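Local coordinates for protein alkaline phosphatase (Thermus thermophilus, PDB 7KWD) that probably hydrolyses phosphate monoesters as a homodimeric alkaline phosphatase that binds zinc and magnesium ions, at residues A[104-109]-A[114-119]; A[351-356]-A[387-392]. All blocks are in the same frame, centred on the assembly; numbering follows the deposited sequence.

Contact 1 of 2, residues A[104-109]-A[114-119]; sequences CGVKTV and AIHADG
In the loop that leaves helix 95-104, which begins at the predicted phosphoserine nucleophile Ser95, Lys107 and His116 meet where the chain doubles back on itself. The imidazole brings CE1 edge-on to the Lys107 carbonyl, with Lys107 O 3.2 Å from His116 CE1 and near the ring plane. The Thr108 and Val106 side chains run at about a right angle to the histidine: Thr108 CG2 lies 3.7 Å from His116 ND1, and Val106 CG2 3.9 Å from His116 CE1. Histidine suits this buried place because both its nitrogens find partners. NE2 bonds to Pro475 O, and ND1 is hydrogen-bonded to a water at 2.7 Å; that water accepts from Ala117 N and, weakly, from Val109 N. A second water donates to Val109 O and Ile115 O, so solvent bridges the two backbones. Replacing His116 by alanine would probably leave Pro475 O and the first water without this partner and open a gap beside Val106 and Thr108. The loop reaches the dimer interface, where Val109 packs on Leu333 of the second subunit. Alanines suit the two ends, leaving room for Cys104 SG, 3.9 Å from Ala114 CB, and for Val109 CG2, 3.7 Å from Ala117 CB.

Contact 2 of 2, residues A[351-356]-A[387-392]; sequences HMLRVL and RAIREK
Leu353 and Ile389 lean across each other at a slant where two helices, 349-356 and 379-391, face one another through a small apolar patch at the protein surface. Their CA atoms are 8.4 Å apart, a gap that branched aliphatic side chains can span. The CB of Ile389 points toward the other helix. Its CG1 stands beside the backbone N and anti to the carbonyl carbon (chi1 -69°), and the chain extends from there to carry CD1 forward. Leu353 starts off to one side of that line, and its first two torsions, -103° and 11°, both off the usual staggered values, bring CD1 to within 3.7 Å of Ile389 CD1; Ile389 CG1 is 4.0 Å from the same Leu353 methyl. Helix 406-412 adds Met409, which touches Leu353. On helix 379-391, Arg387 and Glu391 sit on exposed ground, where long charged chains suit the solvent, and form a salt bridge of 2.6 Å between Arg387 NH1 and Glu391 OE2. Leu356, roughly one helical turn beyond Leu353, has its CB directed toward 387-392 and crosses Ile389 at about a right angle; Leu356 CD1 is 4.2 Å from Ile389 CD1.

Overall arrangement
Contact 1 is largely buried, whereas contact 2 lies at the surface; their centres are 37 Å apart and their nearest atoms about 27 Å, and they draw on different elements. Contact 1 folds one loop back on itself, its segments separated by four residues, and mixes methyl packing with a histidine and bridging waters that serve polar groups away from bulk solvent. Contact 2 joins two helices, its segments separated by 30 residues of chain, and across it only aliphatic carbons meet, with the charged residues of both segments taking no part across it. Contact 1 also reaches the second subunit, through Val109 of 104-109, while no other chain touches 351-356 or 387-392.

Contact 1 of 2, residues A[104-109]-A[114-119]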
ATOM      1  N   CYS A 104       8.651 -14.226 -18.408  1.00 23.13           N
ATOM      2  CA  CYS A 104       8.329 -15.568 -18.850  1.00 20.94           C
ATOM      3  C   CYS A 104       6.848 -15.898 -18.783  1.00 26.94           C
ATOM      4  O   CYS A 104       6.432 -16.824 -19.464  1.00 19.72           O
ATOM      5  CB  CYS A 104       9.118 -16.605 -18.037  1.00 21.00           C
ATOM      6  SG  CYS A 104      10.907 -16.407 -18.150  1.00 24.13           S
ATOM      7  N   GLY A 105       6.043 -15.130 -18.045  1.00 22.38           N
ATOM      8  CA  GLY A 105       4.605 -15.316 -18.005  1.00 22.30           C
ATOM      9  C   GLY A 105       4.122 -16.425 -17.100  1.00 22.71           C
ATOM     10  O   GLY A 105       2.960 -16.831 -17.206  1.00 22.86           O
ATOM     11  N   VAL A 106       4.970 -16.933 -16.220  1.00 24.55           N
ATOM     12  CA  VAL A 106       4.619 -18.045 -15.355  1.00 20.16           C
ATOM     13  C   VAL A 106       5.214 -17.780 -13.979  1.00 19.95           C
ATOM     14  O   VAL A 106       6.210 -17.060 -13.836  1.00 22.81           O
ATOM     15  CB  VAL A 106       5.112 -19.420 -15.889  1.00 25.12           C
ATOM     16  CG1 VAL A 106       4.522 -19.745 -17.211  1.00 23.45           C
ATOM     17  CG2 VAL A 106       6.612 -19.458 -15.975  1.00 25.18           C
ATOM     18  N   LYS A 107       4.587 -18.359 -12.968  1.00 21.14           N
ATOM     19  CA  LYS A 107       5.085 -18.263 -11.605  1.00 22.80           C
ATOM     20  C   LYS A 107       6.238 -19.229 -11.449  1.00 26.69           C
ATOM     21  O   LYS A 107       6.181 -20.364 -11.944  1.00 26.70           O
ATOM     22  CB  LYS A 107       4.002 -18.612 -10.595  1.00 24.76           C
ATOM     23  CG  LYS A 107       2.704 -17.843 -10.780  1.00 28.53           C
ATOM     24  CD  LYS A 107       2.793 -16.502 -10.080  1.00 26.76           C
ATOM     25  CE  LYS A 107       1.436 -15.858  -9.843  1.00 24.85           C
ATOM     26  NZ  LYS A 107       1.584 -14.414  -9.433  1.00 24.83           N
ATOM     27  N   THR A 108       7.293 -18.770 -10.783  1.00 22.95           N
ATOM     28  CA  THR A 108       8.447 -19.599 -10.446  1.00 25.12           C
ATOM     29  C   THR A 108       8.685 -19.520  -8.946  1.00 26.94           C
ATOM     30  O   THR A 108       8.052 -18.751  -8.219  1.00 25.30           O
ATOM     31  CB  THR A 108       9.708 -19.167 -11.207  1.00 25.88           C
ATOM     32  OG1 THR A 108      10.052 -17.821 -10.841  1.00 31.42           O
ATOM     33  CG2 THR A 108       9.438 -19.214 -12.687  1.00 26.30           C
ATOM     34  N   VAL A 109       9.556 -20.391  -8.493  1.00 24.41           N
ATOM     35  CA  VAL A 109      10.025 -20.381  -7.119  1.00 26.53           C
ATOM     36  C   VAL A 109      11.044 -19.263  -6.973  1.00 33.00           C
ATOM     37  O   VAL A 109      11.831 -19.000  -7.895  1.00 30.37           O
ATOM     38  CB  VAL A 109      10.619 -21.750  -6.783  1.00 30.03           C
ATOM     39  CG1 VAL A 109      11.426 -21.645  -5.524  1.00 40.16           C
ATOM     40  CG2 VAL A 109       9.477 -22.794  -6.686  1.00 30.47           C
ATOM     41  N   ALA A 114      14.650 -17.079 -14.991  1.00 27.45           N
ATOM     42  CA  ALA A 114      14.054 -17.737 -16.159  1.00 26.71           C
ATOM     43  C   ALA A 114      14.239 -19.246 -16.105  1.00 21.37           C
ATOM     44  O   ALA A 114      14.744 -19.886 -17.035  1.00 22.76           O
ATOM     45  CB  ALA A 114      14.642 -17.197 -17.460  1.00 20.90           C
ATOM     46  N   ILE A 115      13.785 -19.829 -14.993  1.00 22.52           N
ATOM     47  CA  ILE A 115      13.954 -21.257 -14.762  1.00 23.44           C
ATOM     48  C   ILE A 115      13.009 -21.673 -13.649  1.00 25.15           C
ATOM     49  O   ILE A 115      12.678 -20.879 -12.763  1.00 26.40           O
ATOM     50  CB  ILE A 115      15.436 -21.549 -14.412  1.00 24.56           C
ATOM     51  CG1 ILE A 115      15.799 -23.014 -14.610  1.00 29.03           C
ATOM     52  CG2 ILE A 115      15.711 -21.090 -12.948  1.00 31.16           C
ATOM     53  CD1 ILE A 115      17.304 -23.311 -14.379  1.00 31.00           C
ATOM     54  N   HIS A 116      12.599 -22.940 -13.678  1.00 22.09           N
ATOM     55  CA  HIS A 116      11.767 -23.494 -12.632  1.00 22.71           C
ATOM     56  C   HIS A 116      12.626 -24.173 -11.576  1.00 26.68           C
ATOM     57  O   HIS A 116      13.786 -24.468 -11.800  1.00 26.24           O
ATOM     58  CB  HIS A 116      10.757 -24.490 -13.213  1.00 26.91           C
ATOM     59  CG  HIS A 116       9.525 -23.833 -13.734  1.00 25.73           C
ATOM     60  ND1 HIS A 116       8.860 -22.851 -13.030  1.00 24.68           N
ATOM     61  CD2 HIS A 116       8.842 -24.001 -14.889  1.00 25.71           C
ATOM     62  CE1 HIS A 116       7.832 -22.430 -13.738  1.00 21.13           C
ATOM     63  NE2 HIS A 116       7.790 -23.122 -14.864  1.00 26.64           N
ATOM     64  N   ALA A 117      12.023 -24.472 -10.425  1.00 27.92           N
ATOM     65  CA  ALA A 117      12.798 -25.048  -9.329  1.00 27.61           C
ATOM     66  C   ALA A 117      13.423 -26.394  -9.690  1.00 30.81           C
ATOM     67  O   ALA A 117      14.317 -26.863  -8.982  1.00 26.72           O
ATOM     68  CB  ALA A 117      11.917 -25.232  -8.091  1.00 28.61           C
ATOM     69  N   ASP A 118      12.952 -27.042 -10.746  1.00 26.62           N
ATOM     70  CA  ASP A 118      13.484 -28.327 -11.160  1.00 27.57           C
ATOM     71  C   ASP A 118      14.527 -28.169 -12.246  1.00 32.05           C
ATOM     72  O   ASP A 118      14.979 -29.165 -12.799  1.00 28.70           O
ATOM     73  CB  ASP A 118      12.358 -29.249 -11.655  1.00 28.51           C
ATOM     74  CG  ASP A 118      11.700 -28.737 -12.921  1.00 30.61           C
ATOM     75  OD1 ASP A 118      12.099 -27.649 -13.409  1.00 29.92           O
ATOM     76  OD2 ASP A 118      10.784 -29.418 -13.448  1.00 33.39           O
ATOM     77  N   GLY A 119      14.873 -26.936 -12.611  1.00 27.38           N
ATOM     78  CA  GLY A 119      15.843 -26.709 -13.657  1.00 27.87           C
ATOM     79  C   GLY A 119      15.284 -26.519 -15.043  1.00 27.96           C
ATOM     80  O   GLY A 119      16.032 -26.150 -15.948  1.00 26.37           O
TER
HETATM   81  O   HOH W   1       9.581 -23.219 -10.439  1.00 26.66           O
HETATM   82  O   HOH W   2      12.920 -20.761 -10.044  1.00 33.54           O

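Contact 2 of 2, residues A[351-356]-A[387-392]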
ATOM      1  N   HIS A 351      25.875   4.920   3.044  1.00 35.26           N
ATOM      2  CA  HIS A 351      27.046   5.786   3.002  1.00 39.87           C
ATOM      3  C   HIS A 351      27.520   6.112   4.405  1.00 36.97           C
ATOM      4  O   HIS A 351      28.716   6.015   4.699  1.00 36.29           O
ATOM      5  CB  HIS A 351      26.691   7.028   2.228  1.00 33.24           C
ATOM      6  CG  HIS A 351      27.808   7.991   2.072  1.00 35.05           C
ATOM      7  ND1 HIS A 351      28.700   7.924   1.028  1.00 39.29           N
ATOM      8  CD2 HIS A 351      28.157   9.071   2.807  1.00 37.83           C
ATOM      9  CE1 HIS A 351      29.548   8.928   1.123  1.00 41.40           C
ATOM     10  NE2 HIS A 351      29.237   9.642   2.190  1.00 40.02           N
ATOM     11  N   MET A 352      26.589   6.435   5.303  1.00 34.81           N
ATOM     12  CA  MET A 352      26.933   6.597   6.708  1.00 39.54           C
ATOM     13  C   MET A 352      27.728   5.401   7.211  1.00 41.72           C
ATOM     14  O   MET A 352      28.811   5.561   7.774  1.00 43.58           O
ATOM     15  CB  MET A 352      25.664   6.802   7.540  1.00 36.94           C
ATOM     16  CG  MET A 352      24.976   8.162   7.252  1.00 38.51           C
ATOM     17  SD  MET A 352      23.301   8.360   7.954  1.00 36.73           S
ATOM     18  CE  MET A 352      23.746   8.206   9.742  1.00 40.34           C
ATOM     19  N   LEU A 353      27.213   4.185   7.003  1.00 38.25           N
ATOM     20  CA  LEU A 353      27.923   3.002   7.475  1.00 38.88           C
ATOM     21  C   LEU A 353      29.325   2.945   6.874  1.00 42.86           C
ATOM     22  O   LEU A 353      30.301   2.616   7.555  1.00 48.46           O
ATOM     23  CB  LEU A 353      27.142   1.753   7.116  1.00 38.35           C
ATOM     24  CG  LEU A 353      26.333   1.014   8.171  1.00 43.86           C
ATOM     25  CD1 LEU A 353      26.172   1.772   9.469  1.00 43.82           C
ATOM     26  CD2 LEU A 353      24.940   0.628   7.628  1.00 37.74           C
ATOM     27  N   ARG A 354      29.448   3.277   5.600  1.00 33.23           N
ATOM     28  CA  ARG A 354      30.762   3.289   4.970  1.00 40.88           C
ATOM     29  C   ARG A 354      31.676   4.289   5.670  1.00 41.47           C
ATOM     30  O   ARG A 354      32.806   3.966   6.035  1.00 45.31           O
ATOM     31  CB  ARG A 354      30.562   3.601   3.494  1.00 44.07           C
ATOM     32  CG  ARG A 354      31.694   3.361   2.569  1.00 56.90           C
ATOM     33  CD  ARG A 354      31.222   3.741   1.162  1.00 72.47           C
ATOM     34  NE  ARG A 354      30.207   2.812   0.651  1.00 74.41           N
ATOM     35  CZ  ARG A 354      29.116   3.144  -0.056  1.00 78.47           C
ATOM     36  NH1 ARG A 354      28.823   4.424  -0.365  1.00 58.11           N
ATOM     37  NH2 ARG A 354      28.305   2.166  -0.461  1.00 61.26           N
ATOM     38  N   VAL A 355      31.167   5.492   5.927  1.00 37.69           N
ATOM     39  CA  VAL A 355      31.939   6.541   6.583  1.00 46.47           C
ATOM     40  C   VAL A 355      32.367   6.116   7.981  1.00 44.82           C
ATOM     41  O   VAL A 355      33.485   6.401   8.428  1.00 49.11           O
ATOM     42  CB  VAL A 355      31.102   7.836   6.654  1.00 36.10           C
ATOM     43  CG1 VAL A 355      31.581   8.673   7.829  1.00 46.55           C
ATOM     44  CG2 VAL A 355      31.143   8.585   5.368  1.00 40.02           C
ATOM     45  N   LEU A 356      31.452   5.488   8.711  1.00 38.04           N
ATOM     46  CA  LEU A 356      31.676   5.128  10.100  1.00 42.90           C
ATOM     47  C   LEU A 356      32.680   3.992  10.263  1.00 52.91           C
ATOM     48  O   LEU A 356      33.322   3.881  11.317  1.00 45.44           O
ATOM     49  CB  LEU A 356      30.348   4.720  10.714  1.00 39.57           C
ATOM     50  CG  LEU A 356      29.389   5.862  11.039  1.00 48.57           C
ATOM     51  CD1 LEU A 356      28.052   5.269  11.462  1.00 39.67           C
ATOM     52  CD2 LEU A 356      29.969   6.766  12.129  1.00 46.15           C
ATOM     53  N   ARG A 387      26.385  -0.774  19.002  1.00 39.49           N
ATOM     54  CA  ARG A 387      26.253  -2.194  19.291  1.00 42.05           C
ATOM     55  C   ARG A 387      25.837  -2.965  18.053  1.00 44.18           C
ATOM     56  O   ARG A 387      26.314  -4.077  17.802  1.00 44.45           O
ATOM     57  CB  ARG A 387      25.241  -2.396  20.409  1.00 46.76           C
ATOM     58  CG  ARG A 387      25.754  -1.863  21.723  1.00 57.13           C
ATOM     59  CD  ARG A 387      24.753  -1.933  22.867  1.00 60.39           C
ATOM     60  NE  ARG A 387      24.390  -3.290  23.302  1.00 61.81           N
ATOM     61  CZ  ARG A 387      25.232  -4.280  23.626  1.00 60.83           C
ATOM     62  NH1 ARG A 387      26.545  -4.123  23.556  1.00 64.95           N
ATOM     63  NH2 ARG A 387      24.748  -5.455  24.027  1.00 54.71           N
ATOM     64  N   ALA A 388      24.933  -2.403  17.267  1.00 45.48           N
ATOM     65  CA  ALA A 388      24.479  -3.127  16.093  1.00 39.02           C
ATOM     66  C   ALA A 388      25.620  -3.300  15.103  1.00 33.65           C
ATOM     67  O   ALA A 388      25.804  -4.387  14.549  1.00 40.26           O
ATOM     68  CB  ALA A 388      23.289  -2.394  15.471  1.00 39.72           C
ATOM     69  N   ILE A 389      26.417  -2.251  14.896  1.00 37.47           N
ATOM     70  CA  ILE A 389      27.535  -2.336  13.961  1.00 40.66           C
ATOM     71  C   ILE A 389      28.631  -3.246  14.500  1.00 45.66           C
ATOM     72  O   ILE A 389      29.225  -4.033  13.754  1.00 43.32           O
ATOM     73  CB  ILE A 389      28.114  -0.934  13.684  1.00 45.14           C
ATOM     74  CG1 ILE A 389      27.140  -0.070  12.871  1.00 47.79           C
ATOM     75  CG2 ILE A 389      29.426  -1.047  12.930  1.00 40.15           C
ATOM     76  CD1 ILE A 389      27.371   1.466  12.993  1.00 43.89           C
ATOM     77  N   ARG A 390      28.965  -3.112  15.779  1.00 48.47           N
ATOM     78  CA  ARG A 390      30.165  -3.747  16.310  1.00 48.56           C
ATOM     79  C   ARG A 390      29.901  -5.122  16.897  1.00 49.86           C
ATOM     80  O   ARG A 390      30.744  -6.012  16.748  1.00 60.56           O
ATOM     81  CB  ARG A 390      30.803  -2.836  17.354  1.00 47.07           C
ATOM     82  CG  ARG A 390      31.534  -1.645  16.720  1.00 49.58           C
ATOM     83  CD  ARG A 390      32.095  -0.679  17.758  1.00 56.63           C
ATOM     84  NE  ARG A 390      33.538  -0.837  17.859  1.00 63.36           N
ATOM     85  CZ  ARG A 390      34.166  -1.363  18.908  1.00 78.24           C
ATOM     86  NH1 ARG A 390      33.488  -1.768  19.975  1.00 70.88           N
ATOM     87  NH2 ARG A 390      35.481  -1.476  18.886  1.00 68.80           N
ATOM     88  N   GLU A 391      28.741  -5.336  17.514  1.00 43.19           N
ATOM     89  CA  GLU A 391      28.445  -6.599  18.168  1.00 50.41           C
ATOM     90  C   GLU A 391      27.273  -7.356  17.567  1.00 44.07           C
ATOM     91  O   GLU A 391      26.823  -8.346  18.161  1.00 47.39           O
ATOM     92  CB  GLU A 391      28.127  -6.376  19.644  1.00 46.71           C
ATOM     93  CG  GLU A 391      29.161  -5.621  20.412  1.00 54.37           C
ATOM     94  CD  GLU A 391      28.660  -5.328  21.803  1.00 56.13           C
ATOM     95  OE1 GLU A 391      28.161  -6.273  22.465  1.00 52.35           O
ATOM     96  OE2 GLU A 391      28.731  -4.145  22.205  1.00 48.77           O
ATOM     97  N   LYS A 392      26.726  -6.899  16.449  1.00 48.34           N
ATOM     98  CA  LYS A 392      25.536  -7.525  15.869  1.00 40.92           C
ATOM     99  C   LYS A 392      24.433  -7.698  16.909  1.00 39.23           C
ATOM    100  O   LYS A 392      23.718  -8.706  16.951  1.00 38.55           O
ATOM    101  CB  LYS A 392      25.908  -8.846  15.208  1.00 44.47           C
ATOM    102  CG  LYS A 392      27.095  -8.652  14.252  1.00 48.38           C
ATOM    103  CD  LYS A 392      27.078  -9.623  13.077  1.00 54.54           C
ATOM    104  CE  LYS A 392      28.427  -9.625  12.341  1.00 68.34           C
ATOM    105  NZ  LYS A 392      29.473  -8.766  12.999  1.00 89.56           N
TER